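DNA polymerase III subunit beta (Helicobacter pylori 26695, PDB 4S3I) confers DNA tethering and processivity on DNA polymerases and other proteins, as a sliding factor of the replication machinery. Local coordinates at residues Lys141-Ala144 / Pro145-Glu148; Asn10-Glu13 / Asn14-Tyr18; Thr283-Asn287 / Asn288-Glu292; Val306-Glu309 / Lys310-Ile314; Glu92-Asp96 / Ser97-Lys101. One frame throughout, in Å; residues are numbered along the deposited sequence.

Contact 1 (Lys141-Ala144 / Pro145-Glu148); sequences KKIA and PVIE
Ile143 and Ile147 approach each other obliquely across the last turn of the helix that begins at residue 135, with CG2 of Ile143 lying 4.2 Å from CD1 of Ile147. In Ile143, CG1 lies beside the backbone N and anti to the carbonyl carbon (chi1 -66°), which leaves the CG2 methyl anti to the N and turned toward the residues that follow. Val146 meets the same residue differently: its CG2 lies 3.2 Å from Ile143 O and 4.2 Å from Ile143 CG2. Pro145 CD lies 3.5 Å from Lys141 O, the carbonyl that a helical N-H at this position would be expected to meet. Pro145 has no N-H to donate, and the backbone tightens into a 3-10 turn. Val146 N bonds to Ile143 O, and Ile147 N bonds to Ala144 O at 3.0 Å with the donor above the carbonyl plane (52° out of it). Lys203 NZ of the next helix also bonds to Ala144 O and reaches Ile147 O, thereby gripping the end of the turn. Where the helix thus passes into a 3-10 turn at Pro145, Ala144 and Ile147 pack on Leu206 of helix 203-212, Ile143 and Ile147 lie against Ile159 of strand 158-164, and Val146 rests on strand 179-185.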
loop_
_atom_site.group_PDB
_atom_site.type_symbol
_atom_site.label_atom_id
_atom_site.label_comp_id
_atom_site.label_asym_id
_atom_site.label_seq_id
_atom_site.Cartn_x
_atom_site.Cartn_y
_atom_site.Cartn_z
ATOM N N LYS A 141 -2.002 -15.646 -15.582
ATOM C CA LYS A 141 -2.224 -14.296 -15.062
ATOM C C LYS A 141 -3.549 -13.724 -15.574
ATOM O O LYS A 141 -4.230 -12.964 -14.877
ATOM C CB LYS A 141 -1.061 -13.379 -15.451
ATOM C CG LYS A 141 -1.097 -12.015 -14.786
ATOM C CD LYS A 141 -0.259 -10.994 -15.556
ATOM C CE LYS A 141 -0.310 -9.623 -14.882
ATOM N NZ LYS A 141 0.102 -8.502 -15.785
ATOM N N LYS A 142 -3.931 -14.104 -16.788
ATOM C CA LYS A 142 -5.125 -13.526 -17.398
ATOM C C LYS A 142 -6.389 -14.145 -16.829
ATOM O O LYS A 142 -7.433 -13.505 -16.749
ATOM C CB LYS A 142 -5.066 -13.671 -18.923
ATOM C CG LYS A 142 -4.180 -12.635 -19.583
ATOM C CD LYS A 142 -3.992 -12.900 -21.088
ATOM C CE LYS A 142 -3.193 -11.771 -21.755
ATOM N NZ LYS A 142 -2.763 -12.178 -23.127
ATOM N N ILE A 143 -6.280 -15.389 -16.398
ATOM C CA ILE A 143 -7.454 -16.139 -15.962
ATOM C C ILE A 143 -7.654 -16.068 -14.449
ATOM O O ILE A 143 -8.778 -16.159 -13.949
ATOM C CB ILE A 143 -7.338 -17.600 -16.456
ATOM C CG1 ILE A 143 -7.422 -17.619 -17.983
ATOM C CG2 ILE A 143 -8.399 -18.520 -15.853
ATOM C CD1 ILE A 143 -7.337 -19.013 -18.594
ATOM N N ALA A 144 -6.551 -15.885 -13.727
ATOM C CA ALA A 144 -6.575 -15.836 -12.255
ATOM C C ALA A 144 -7.725 -15.023 -11.631
ATOM O O ALA A 144 -8.342 -15.485 -10.664
ATOM C CB ALA A 144 -5.228 -15.354 -11.706
ATOM N N PRO A 145 -8.014 -13.812 -12.168
ATOM C CA PRO A 145 -9.035 -13.004 -11.486
ATOM C C PRO A 145 -10.423 -13.626 -11.429
ATOM O O PRO A 145 -11.220 -13.202 -10.600
ATOM C CB PRO A 145 -9.089 -11.729 -12.329
ATOM C CG PRO A 145 -7.746 -11.624 -12.953
ATOM C CD PRO A 145 -7.323 -13.036 -13.220
ATOM N N VAL A 146 -10.732 -14.588 -12.290
ATOM C CA VAL A 146 -12.081 -15.148 -12.272
ATOM C C VAL A 146 -12.207 -16.254 -11.234
ATOM O O VAL A 146 -13.315 -16.650 -10.872
ATOM C CB VAL A 146 -12.536 -15.653 -13.655
ATOM C CG1 VAL A 146 -12.226 -14.599 -14.736
ATOM C CG2 VAL A 146 -11.867 -16.973 -13.991
ATOM N N ILE A 147 -11.066 -16.743 -10.752
ATOM C CA ILE A 147 -11.067 -17.921 -9.881
ATOM C C ILE A 147 -11.214 -17.552 -8.409
ATOM O O ILE A 147 -10.440 -16.739 -7.886
ATOM C CB ILE A 147 -9.795 -18.759 -10.091
ATOM C CG1 ILE A 147 -9.773 -19.300 -11.515
ATOM C CG2 ILE A 147 -9.723 -19.919 -9.106
ATOM C CD1 ILE A 147 -8.444 -19.916 -11.919
ATOM N N GLU A 148 -12.223 -18.139 -7.759
ATOM C CA GLU A 148 -12.398 -18.030 -6.313
ATOM C C GLU A 148 -11.437 -18.993 -5.621
ATOM O O GLU A 148 -11.570 -20.214 -5.742
ATOM C CB GLU A 148 -13.832 -18.378 -5.902
ATOM C CG GLU A 148 -14.884 -17.329 -6.213
ATOM C CD GLU A 148 -16.286 -17.791 -5.833
ATOM O OE1 GLU A 148 -17.236 -17.473 -6.580
ATOM O OE2 GLU A 148 -16.439 -18.468 -4.787
#

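Contact 2 (Asn10-Glu13 / Asn14-Tyr18); sequences NDLE and NALRY
Glu13 and Arg17 form an i to i+4 salt bridge on one flank of helix 9-19 in the N-terminal domain, while Leu12 and Leu16, one turn apart, form the apolar flank. The two charged side chains run side by side in the same direction. Extension of Glu13, with CG anti to the backbone N (chi1 177°), carries its carboxylate toward Arg17, whose NH2 donates to Glu13 OE1 at 2.7 Å. OE1 uses its anti lone pair and lies at the guanidinium edge, 23° out of the plane; the bend at hydrogen, 144°, marks a close but imperfectly aligned bond. Lys9 takes the other oxygen, OE2, so the carboxylate is held between two cations. On the apolar flank the two leucines cross obliquely, Leu12 CG touching Leu16 CD1 at 4.1 Å. Regular backbone bonds support both pairs, among them Leu16 N to Leu12 O at 2.9 Å. Leu12 and Leu16 face Ile81 of helix 74-82 and Leu46 of strand 43-49, and Leu12 also covers Ile59. The result is an amphipathic helix lying on an antiparallel sheet, as in the repeated helix-on-sheet units of the sliding DNA processivity factors, whose helices line the channel of the ring.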
loop_
_atom_site.group_PDB
_atom_site.type_symbol
_atom_site.label_atom_id
_atom_site.label_comp_id
_atom_site.label_asym_id
_atom_site.label_seq_id
_atom_site.Cartn_x
_atom_site.Cartn_y
_atom_site.Cartn_z
ATOM N N ASN A 10 23.103 -10.310 -1.588
ATOM C CA ASN A 10 21.976 -10.127 -2.493
ATOM C C ASN A 10 21.386 -11.435 -3.018
ATOM O O ASN A 10 20.165 -11.544 -3.177
ATOM C CB ASN A 10 22.344 -9.180 -3.639
ATOM C CG ASN A 10 22.684 -7.788 -3.148
ATOM O OD1 ASN A 10 21.844 -7.102 -2.556
ATOM N ND2 ASN A 10 23.923 -7.361 -3.385
ATOM N N ASP A 11 22.241 -12.418 -3.288
ATOM C CA ASP A 11 21.771 -13.741 -3.689
ATOM C C ASP A 11 20.929 -14.341 -2.568
ATOM O O ASP A 11 19.834 -14.863 -2.788
ATOM C CB ASP A 11 22.951 -14.678 -3.943
ATOM C CG ASP A 11 23.754 -14.313 -5.180
ATOM O OD1 ASP A 11 23.254 -13.532 -6.013
ATOM O OD2 ASP A 11 24.883 -14.842 -5.314
ATOM N N LEU A 12 21.456 -14.257 -1.357
ATOM C CA LEU A 12 20.776 -14.832 -0.198
ATOM C C LEU A 12 19.436 -14.123 0.025
ATOM O O LEU A 12 18.390 -14.772 0.147
ATOM C CB LEU A 12 21.670 -14.734 1.039
ATOM C CG LEU A 12 21.089 -15.215 2.367
ATOM C CD1 LEU A 12 20.715 -16.697 2.291
ATOM C CD2 LEU A 12 22.090 -14.976 3.493
ATOM N N GLU A 13 19.463 -12.794 0.045
ATOM C CA GLU A 13 18.248 -12.015 0.295
ATOM C C GLU A 13 17.161 -12.346 -0.725
ATOM O O GLU A 13 16.011 -12.609 -0.360
ATOM C CB GLU A 13 18.546 -10.511 0.295
ATOM C CG GLU A 13 17.301 -9.625 0.472
ATOM C CD GLU A 13 17.632 -8.147 0.694
ATOM O OE1 GLU A 13 16.696 -7.352 0.916
ATOM O OE2 GLU A 13 18.824 -7.776 0.648
ATOM N N ASN A 14 17.528 -12.350 -2.003
ATOM C CA ASN A 14 16.598 -12.741 -3.056
ATOM C C ASN A 14 16.006 -14.134 -2.839
ATOM O O ASN A 14 14.791 -14.325 -2.948
ATOM C CB ASN A 14 17.267 -12.661 -4.432
ATOM C CG ASN A 14 17.397 -11.243 -4.926
ATOM O OD1 ASN A 14 16.543 -10.400 -4.643
ATOM N ND2 ASN A 14 18.471 -10.962 -5.663
ATOM N N ALA A 15 16.856 -15.105 -2.530
ATOM C CA ALA A 15 16.360 -16.449 -2.274
ATOM C C ALA A 15 15.369 -16.454 -1.101
ATOM O O ALA A 15 14.312 -17.083 -1.170
ATOM C CB ALA A 15 17.510 -17.427 -2.024
ATOM N N LEU A 16 15.707 -15.739 -0.033
ATOM C CA LEU A 16 14.837 -15.683 1.143
ATOM C C LEU A 16 13.501 -15.007 0.838
ATOM O O LEU A 16 12.454 -15.396 1.376
ATOM C CB LEU A 16 15.534 -14.978 2.298
ATOM C CG LEU A 16 16.726 -15.727 2.872
ATOM C CD1 LEU A 16 17.369 -14.909 3.977
ATOM C CD2 LEU A 16 16.311 -17.101 3.391
ATOM N N ARG A 17 13.531 -14.002 -0.027
ATOM C CA ARG A 17 12.289 -13.315 -0.376
ATOM C C ARG A 17 11.284 -14.256 -1.036
ATOM O O ARG A 17 10.102 -14.267 -0.679
ATOM C CB ARG A 17 12.556 -12.077 -1.241
ATOM C CG ARG A 17 13.103 -10.903 -0.425
ATOM C CD ARG A 17 13.069 -9.557 -1.166
ATOM N NE ARG A 17 13.783 -8.539 -0.394
ATOM C CZ ARG A 17 13.304 -7.942 0.698
ATOM N NH1 ARG A 17 12.093 -8.245 1.159
ATOM N NH2 ARG A 17 14.036 -7.041 1.333
ATOM N N TYR A 18 11.761 -15.064 -1.974
ATOM C CA TYR A 18 10.895 -16.019 -2.647
ATOM C C TYR A 18 10.313 -17.031 -1.689
ATOM O O TYR A 18 9.197 -17.506 -1.885
ATOM C CB TYR A 18 11.674 -16.775 -3.708
ATOM C CG TYR A 18 11.960 -15.982 -4.955
ATOM C CD1 TYR A 18 10.929 -15.402 -5.683
ATOM C CD2 TYR A 18 13.259 -15.854 -5.429
ATOM C CE1 TYR A 18 11.188 -14.690 -6.849
ATOM C CE2 TYR A 18 13.531 -15.151 -6.587
ATOM C CZ TYR A 18 12.494 -14.571 -7.292
ATOM O OH TYR A 18 12.774 -13.875 -8.446
#

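Contact 3 (Thr283-Asn287 / Asn288-Glu292); sequences TLEKN and NALFE
Thr283 and Leu290 form the antiparallel hydrogen-bonded pair of a beta hairpin, with N-H...O bonds in both directions of 2.8 Å between Thr283 N and Leu290 O and between Leu290 N and Thr283 O. The next rung joins Leu284 and Ala289 without such bonds, and Glu285 N to Asn288 O (2.9 Å) closes the loop. On the face of Thr283 and Leu290, the leucine's CD2 methyl lies beside Thr283 CG2 at 3.8 Å and also nears the carboxylate carbon of Glu285. Glu285 extends beyond CG and crosses Asn288 at a slant, the carboxylate and amide planes turned 73° apart. On the other face, Leu284 CD2 meets Ala289 CB at 4.0 Å. At the tip, Lys286 NZ donates to Asn287 OD1 at 2.7 Å; the same amide also donates through ND2 to Ile308 O, just after strand 301-307, so both its ends are engaged. Asn288 N, buried here, finds no partner. A water lies 3.0 Å from Glu292 OE1 and probably donates to it; its approach to Thr283 OG1 is doubtfully short, and that hydroxyl is also bonded to His319. The hairpin sits in the middle of a four-stranded sheet: strand 301-307 flanks Ala289 and Phe291, strand 318-323 lies along Leu284, and Phe266 of helix 263-273 covers Ala289 and Phe291.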
loop_
_atom_site.group_PDB
_atom_site.type_symbol
_atom_site.label_atom_id
_atom_site.label_comp_id
_atom_site.label_asym_id
_atom_site.label_seq_id
_atom_site.Cartn_x
_atom_site.Cartn_y
_atom_site.Cartn_z
ATOM N N THR A 283 -26.080 -0.046 -24.472
ATOM C CA THR A 283 -26.957 0.040 -25.632
ATOM C C THR A 283 -26.128 0.203 -26.881
ATOM O O THR A 283 -25.429 1.203 -27.039
ATOM C CB THR A 283 -27.926 1.223 -25.551
ATOM O OG1 THR A 283 -28.761 1.103 -24.389
ATOM C CG2 THR A 283 -28.795 1.262 -26.812
ATOM N N LEU A 284 -26.209 -0.777 -27.775
ATOM C CA LEU A 284 -25.474 -0.703 -29.032
ATOM C C LEU A 284 -26.382 -0.242 -30.175
ATOM O O LEU A 284 -27.470 -0.796 -30.378
ATOM C CB LEU A 284 -24.844 -2.053 -29.357
ATOM C CG LEU A 284 -23.718 -2.438 -28.404
ATOM C CD1 LEU A 284 -23.230 -3.831 -28.713
ATOM C CD2 LEU A 284 -22.578 -1.439 -28.536
ATOM N N GLU A 285 -25.934 0.786 -30.893
ATOM C CA GLU A 285 -26.607 1.273 -32.096
ATOM C C GLU A 285 -25.608 1.213 -33.219
ATOM O O GLU A 285 -24.451 0.840 -32.997
ATOM C CB GLU A 285 -27.091 2.715 -31.917
ATOM C CG GLU A 285 -28.407 2.842 -31.182
ATOM C CD GLU A 285 -28.732 4.287 -30.801
ATOM O OE1 GLU A 285 -27.951 5.200 -31.165
ATOM O OE2 GLU A 285 -29.765 4.503 -30.129
ATOM N N LYS A 286 -26.026 1.609 -34.420
ATOM C CA LYS A 286 -25.153 1.441 -35.575
ATOM C C LYS A 286 -23.840 2.207 -35.441
ATOM O O LYS A 286 -22.769 1.682 -35.757
ATOM C CB LYS A 286 -25.858 1.808 -36.881
ATOM C CG LYS A 286 -24.966 1.574 -38.095
ATOM C CD LYS A 286 -25.677 1.824 -39.414
ATOM C CE LYS A 286 -24.661 2.060 -40.521
ATOM N NZ LYS A 286 -23.735 3.180 -40.174
ATOM N N ASN A 287 -23.910 3.437 -34.949
ATOM C CA ASN A 287 -22.697 4.238 -34.814
ATOM C C ASN A 287 -22.518 4.815 -33.420
ATOM O O ASN A 287 -21.862 5.839 -33.255
ATOM C CB ASN A 287 -22.665 5.374 -35.842
ATOM C CG ASN A 287 -22.554 4.869 -37.257
ATOM O OD1 ASN A 287 -23.562 4.759 -37.958
ATOM N ND2 ASN A 287 -21.326 4.544 -37.692
ATOM N N ASN A 288 -23.087 4.152 -32.419
ATOM C CA ASN A 288 -22.979 4.634 -31.046
ATOM C C ASN A 288 -23.053 3.519 -30.008
ATOM O O ASN A 288 -23.761 2.525 -30.187
ATOM C CB ASN A 288 -24.074 5.677 -30.755
ATOM C CG ASN A 288 -23.605 7.102 -31.000
ATOM O OD1 ASN A 288 -23.724 7.635 -32.111
ATOM N ND2 ASN A 288 -23.064 7.726 -29.959
ATOM N N ALA A 289 -22.315 3.691 -28.919
ATOM C CA ALA A 289 -22.416 2.778 -27.781
ATOM C C ALA A 289 -22.801 3.633 -26.606
ATOM O O ALA A 289 -22.107 4.609 -26.313
ATOM C CB ALA A 289 -21.077 2.088 -27.516
ATOM N N LEU A 290 -23.906 3.290 -25.946
ATOM C CA LEU A 290 -24.408 4.088 -24.841
ATOM C C LEU A 290 -24.205 3.292 -23.555
ATOM O O LEU A 290 -24.447 2.089 -23.534
ATOM C CB LEU A 290 -25.908 4.372 -25.003
ATOM C CG LEU A 290 -26.540 5.033 -26.238
ATOM C CD1 LEU A 290 -25.998 6.437 -26.471
ATOM C CD2 LEU A 290 -26.448 4.180 -27.532
ATOM N N PHE A 291 -23.817 3.964 -22.479
ATOM C CA PHE A 291 -23.619 3.281 -21.204
ATOM C C PHE A 291 -24.415 3.997 -20.124
ATOM O O PHE A 291 -24.287 5.206 -19.970
ATOM C CB PHE A 291 -22.138 3.291 -20.810
ATOM C CG PHE A 291 -21.204 2.727 -21.857
ATOM C CD1 PHE A 291 -20.630 1.469 -21.690
ATOM C CD2 PHE A 291 -20.865 3.472 -22.983
ATOM C CE1 PHE A 291 -19.747 0.948 -22.643
ATOM C CE2 PHE A 291 -19.986 2.967 -23.943
ATOM C CZ PHE A 291 -19.419 1.705 -23.774
ATOM N N GLU A 292 -25.224 3.252 -19.369
ATOM C CA GLU A 292 -26.022 3.837 -18.289
ATOM C C GLU A 292 -25.912 3.007 -17.021
ATOM O O GLU A 292 -25.981 1.781 -17.073
ATOM C CB GLU A 292 -27.508 3.922 -18.684
ATOM C CG GLU A 292 -27.833 4.946 -19.765
ATOM C CD GLU A 292 -29.274 4.868 -20.259
ATOM O OE1 GLU A 292 -29.631 3.858 -20.905
ATOM O OE2 GLU A 292 -30.043 5.823 -20.004
HETATM O O HOH W 1 -27.634 2.235 -22.423
#

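Contact 4 (Val306-Glu309 / Lys310-Ile314); sequences VEIE and KGLDI
Ile308 and Leu312 are brought together by matching torsions: in Ile308, CG1 is anti to the carbonyl carbon (chi1 -55°) and a chi2 of 176° extends the chain to CD1, which reaches Leu312, while Leu312 likewise sets its CG anti to its own carbonyl carbon (chi1 -57°). The pair belongs to the loop that joins strands 301-307 and 318-323, the two outer strands of a four-stranded antiparallel sheet, in the C-terminal domain. The two side chains meet at about a right angle. CD1 of Ile308 comes to CD1 of Leu312 at 3.6 Å, and CG2 of Ile308 faces the other methyl, Leu312 CD2, at 4.0 Å, so both branches of the isoleucine engage the forked end of the leucine. No clear hydrogen bond spans the loop here, and the contact is apolar. Glu309, Lys310 and Gly311 lie between the two, the first two on the exposed side of the loop. Leu261 of strand 257-262 packs against both apolar residues, with Phe259 of the same strand and Leu284 touching Leu312 as well. Beyond Leu312 the chain makes an inverse gamma turn centred on Asp313, marked by a weak bond from Ile314 N to Leu312 O. Within the loop, Ile308 CG2 also lies against the backbone, 3.6 Å from Lys310 O.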
loop_
_atom_site.group_PDB
_atom_site.type_symbol
_atom_site.label_atom_id
_atom_site.label_comp_id
_atom_site.label_asym_id
_atom_site.label_seq_id
_atom_site.Cartn_x
_atom_site.Cartn_y
_atom_site.Cartn_z
ATOM N N VAL A 306 -20.131 6.662 -26.664
ATOM C CA VAL A 306 -18.958 6.661 -27.497
ATOM C C VAL A 306 -19.416 6.494 -28.956
ATOM O O VAL A 306 -20.278 5.663 -29.254
ATOM C CB VAL A 306 -18.028 5.522 -27.030
ATOM C CG1 VAL A 306 -17.398 4.796 -28.205
ATOM C CG2 VAL A 306 -16.986 6.058 -26.057
ATOM N N GLU A 307 -18.866 7.302 -29.853
ATOM C CA GLU A 307 -19.180 7.167 -31.267
ATOM C C GLU A 307 -18.507 5.907 -31.807
ATOM O O GLU A 307 -17.351 5.622 -31.471
ATOM C CB GLU A 307 -18.662 8.383 -32.029
ATOM C CG GLU A 307 -18.947 8.363 -33.520
ATOM C CD GLU A 307 -18.490 9.642 -34.216
ATOM O OE1 GLU A 307 -18.137 10.620 -33.513
ATOM O OE2 GLU A 307 -18.486 9.661 -35.467
ATOM N N ILE A 308 -19.217 5.154 -32.639
ATOM C CA ILE A 308 -18.623 4.015 -33.344
ATOM C C ILE A 308 -18.499 4.342 -34.839
ATOM O O ILE A 308 -19.501 4.349 -35.567
ATOM C CB ILE A 308 -19.474 2.758 -33.157
ATOM C CG1 ILE A 308 -19.682 2.490 -31.667
ATOM C CG2 ILE A 308 -18.818 1.543 -33.835
ATOM C CD1 ILE A 308 -20.585 1.319 -31.381
ATOM N N GLU A 309 -17.280 4.625 -35.292
ATOM C CA GLU A 309 -17.086 5.094 -36.661
ATOM C C GLU A 309 -17.375 4.021 -37.704
ATOM O O GLU A 309 -17.983 4.305 -38.732
ATOM C CB GLU A 309 -15.675 5.639 -36.857
ATOM C CG GLU A 309 -15.435 6.984 -36.210
ATOM C CD GLU A 309 -14.184 7.648 -36.728
ATOM O OE1 GLU A 309 -14.295 8.442 -37.690
ATOM O OE2 GLU A 309 -13.090 7.370 -36.181
ATOM N N LYS A 310 -16.919 2.797 -37.446
ATOM C CA LYS A 310 -17.172 1.681 -38.367
ATOM C C LYS A 310 -18.474 0.994 -37.979
ATOM O O LYS A 310 -18.496 0.132 -37.091
ATOM C CB LYS A 310 -16.019 0.682 -38.350
ATOM C CG LYS A 310 -16.058 -0.370 -39.463
ATOM C CD LYS A 310 -14.703 -1.059 -39.582
ATOM C CE LYS A 310 -14.615 -1.935 -40.825
ATOM N NZ LYS A 310 -15.684 -2.975 -40.854
ATOM N N GLY A 311 -19.554 1.376 -38.661
ATOM C CA GLY A 311 -20.910 0.990 -38.298
ATOM C C GLY A 311 -21.115 -0.467 -37.946
ATOM O O GLY A 311 -20.615 -1.362 -38.631
ATOM N N LEU A 312 -21.853 -0.707 -36.867
ATOM C CA LEU A 312 -22.175 -2.065 -36.467
ATOM C C LEU A 312 -23.330 -2.602 -37.327
ATOM O O LEU A 312 -24.222 -1.842 -37.714
ATOM C CB LEU A 312 -22.560 -2.091 -34.985
ATOM C CG LEU A 312 -21.528 -1.544 -33.994
ATOM C CD1 LEU A 312 -22.020 -1.744 -32.559
ATOM C CD2 LEU A 312 -20.157 -2.206 -34.199
ATOM N N ASP A 313 -23.320 -3.899 -37.625
ATOM C CA ASP A 313 -24.454 -4.515 -38.325
ATOM C C ASP A 313 -25.656 -4.623 -37.381
ATOM O O ASP A 313 -25.952 -5.688 -36.835
ATOM C CB ASP A 313 -24.077 -5.886 -38.901
ATOM C CG ASP A 313 -25.231 -6.548 -39.649
ATOM O OD1 ASP A 313 -25.310 -7.799 -39.635
ATOM O OD2 ASP A 313 -26.056 -5.819 -40.248
ATOM N N ILE A 314 -26.342 -3.499 -37.209
ATOM C CA ILE A 314 -27.435 -3.354 -36.254
ATOM C C ILE A 314 -28.534 -2.520 -36.916
ATOM O O ILE A 314 -28.287 -1.389 -37.346
ATOM C CB ILE A 314 -26.944 -2.629 -34.973
ATOM C CG1 ILE A 314 -26.105 -3.573 -34.111
ATOM C CG2 ILE A 314 -28.113 -2.048 -34.180
ATOM C CD1 ILE A 314 -26.579 -3.698 -32.672
#

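Contact 5 (Glu92-Asp96 / Ser97-Lys101); sequences ETKDD and SLAIK
Backbone bonds come first: Glu92 and Ala99 form a hydrogen-bonded antiparallel pair, with Ala99 N to Glu92 O at 2.8 Å, and Lys94 N bonds to Ser97 O at 2.8 Å. A type II' turn from Lys94 to Ser97 reverses the chain, with Asp95 at positive phi (49°); the return bond, Ser97 N to Lys94 O, is weak. Among apolar contacts, Thr93 CG2 meets Leu98 CD1 at 3.9 Å on one face of the hairpin. The charged interaction runs along a single strand: Lys94 NZ, its chain bent at chi2 and chi4, forms a salt bridge with Glu92 OE2 at 2.9 Å, meeting it from above the carboxylate plane, 74° out of it. Thr93 OG1 bonds to Met3 N, just before strand 4-7. The hairpin lies between strand 4-7, beside strand 89-94, and strand 105-110, beside strand 97-102; Ile100, further along, packs on Phe77 and Ile80 of helix 74-82.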
loop_
_atom_site.group_PDB
_atom_site.type_symbol
_atom_site.label_atom_id
_atom_site.label_comp_id
_atom_site.label_asym_id
_atom_site.label_seq_id
_atom_site.Cartn_x
_atom_site.Cartn_y
_atom_site.Cartn_z
ATOM N N GLU A 92 27.385 -20.157 9.708
ATOM C CA GLU A 92 28.094 -21.249 10.362
ATOM C C GLU A 92 27.274 -21.835 11.502
ATOM O O GLU A 92 26.818 -21.105 12.376
ATOM C CB GLU A 92 29.444 -20.752 10.898
ATOM C CG GLU A 92 30.237 -21.806 11.678
ATOM C CD GLU A 92 31.651 -21.344 12.016
ATOM O OE1 GLU A 92 31.960 -20.147 11.797
ATOM O OE2 GLU A 92 32.447 -22.180 12.498
ATOM N N THR A 93 27.095 -23.150 11.508
ATOM C CA THR A 93 26.346 -23.769 12.590
ATOM C C THR A 93 27.220 -23.882 13.828
ATOM O O THR A 93 28.438 -24.052 13.742
ATOM C CB THR A 93 25.809 -25.153 12.215
ATOM O OG1 THR A 93 26.905 -25.994 11.853
ATOM C CG2 THR A 93 24.831 -25.044 11.051
ATOM N N LYS A 94 26.578 -23.775 14.981
ATOM C CA LYS A 94 27.243 -23.921 16.256
ATOM C C LYS A 94 26.218 -24.587 17.159
ATOM O O LYS A 94 25.236 -23.959 17.539
ATOM C CB LYS A 94 27.656 -22.550 16.799
ATOM C CG LYS A 94 29.151 -22.224 16.666
ATOM C CD LYS A 94 29.501 -21.487 15.369
ATOM C CE LYS A 94 30.975 -21.049 15.350
ATOM N NZ LYS A 94 31.944 -22.190 15.337
ATOM N N ASP A 95 26.434 -25.862 17.470
ATOM C CA ASP A 95 25.430 -26.721 18.127
ATOM C C ASP A 95 24.011 -26.698 17.493
ATOM O O ASP A 95 23.817 -27.145 16.358
ATOM C CB ASP A 95 25.406 -26.525 19.666
ATOM C CG ASP A 95 24.906 -25.150 20.093
ATOM O OD1 ASP A 95 23.670 -24.970 20.180
ATOM O OD2 ASP A 95 25.744 -24.257 20.331
ATOM N N ASP A 96 23.040 -26.188 18.243
ATOM C CA ASP A 96 21.633 -26.177 17.873
ATOM C C ASP A 96 21.313 -24.795 17.308
ATOM O O ASP A 96 20.171 -24.342 17.344
ATOM C CB ASP A 96 20.811 -26.397 19.149
ATOM C CG ASP A 96 19.516 -27.158 18.911
ATOM O OD1 ASP A 96 19.141 -27.391 17.740
ATOM O OD2 ASP A 96 18.866 -27.517 19.920
ATOM N N SER A 97 22.333 -24.114 16.797
ATOM C CA SER A 97 22.205 -22.695 16.513
ATOM C C SER A 97 22.914 -22.327 15.218
ATOM O O SER A 97 23.961 -22.902 14.896
ATOM C CB SER A 97 22.773 -21.898 17.689
ATOM O OG SER A 97 22.879 -20.535 17.370
ATOM N N LEU A 98 22.336 -21.395 14.468
ATOM C CA LEU A 98 22.972 -20.909 13.250
ATOM C C LEU A 98 23.560 -19.529 13.501
ATOM O O LEU A 98 22.837 -18.609 13.914
ATOM C CB LEU A 98 21.970 -20.805 12.102
ATOM C CG LEU A 98 22.633 -20.316 10.808
ATOM C CD1 LEU A 98 23.640 -21.358 10.337
ATOM C CD2 LEU A 98 21.635 -19.995 9.700
ATOM N N ALA A 99 24.857 -19.368 13.245
ATOM C CA ALA A 99 25.491 -18.053 13.401
ATOM C C ALA A 99 25.550 -17.329 12.064
ATOM O O ALA A 99 25.854 -17.937 11.034
ATOM C CB ALA A 99 26.881 -18.180 14.008
ATOM N N ILE A 100 25.260 -16.031 12.077
ATOM C CA ILE A 100 25.349 -15.224 10.868
ATOM C C ILE A 100 26.339 -14.090 11.115
ATOM O O ILE A 100 26.173 -13.328 12.068
ATOM C CB ILE A 100 23.993 -14.610 10.517
ATOM C CG1 ILE A 100 22.945 -15.702 10.266
ATOM C CG2 ILE A 100 24.110 -13.658 9.317
ATOM C CD1 ILE A 100 21.504 -15.152 10.291
ATOM N N LYS A 101 27.363 -13.965 10.272
ATOM C CA LYS A 101 28.375 -12.929 10.498
ATOM C C LYS A 101 28.626 -12.111 9.251
ATOM O O LYS A 101 28.674 -12.641 8.138
ATOM C CB LYS A 101 29.699 -13.530 10.980
ATOM C CG LYS A 101 29.569 -14.793 11.788
ATOM C CD LYS A 101 29.648 -14.513 13.273
ATOM C CE LYS A 101 31.021 -13.991 13.664
ATOM N NZ LYS A 101 31.169 -13.888 15.147
#

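Local contacts take their chemistry from their setting, as these five illustrate. Contact 1, nearest the chain's centre, closes a helix of the central domain with mostly buried isoleucine and valine, whereas contact 2 belongs to a helix whose apolar side is buried and whose charged side is exposed. Contacts 3 and 5 are both beta hairpins, in different domains and about 69 Å apart between centres; each rests on backbone bonds. Contact 4 is the surface member, carried by methyl groups in a loop. Only contacts 3 and 4 touch, through probable hydrogen bonds from Leu312 N to Lys286 O and from Ile308 N to Asn287 O, beside neighbouring strands of one sheet. Contacts 2 and 5 share the N-terminal domain without touching.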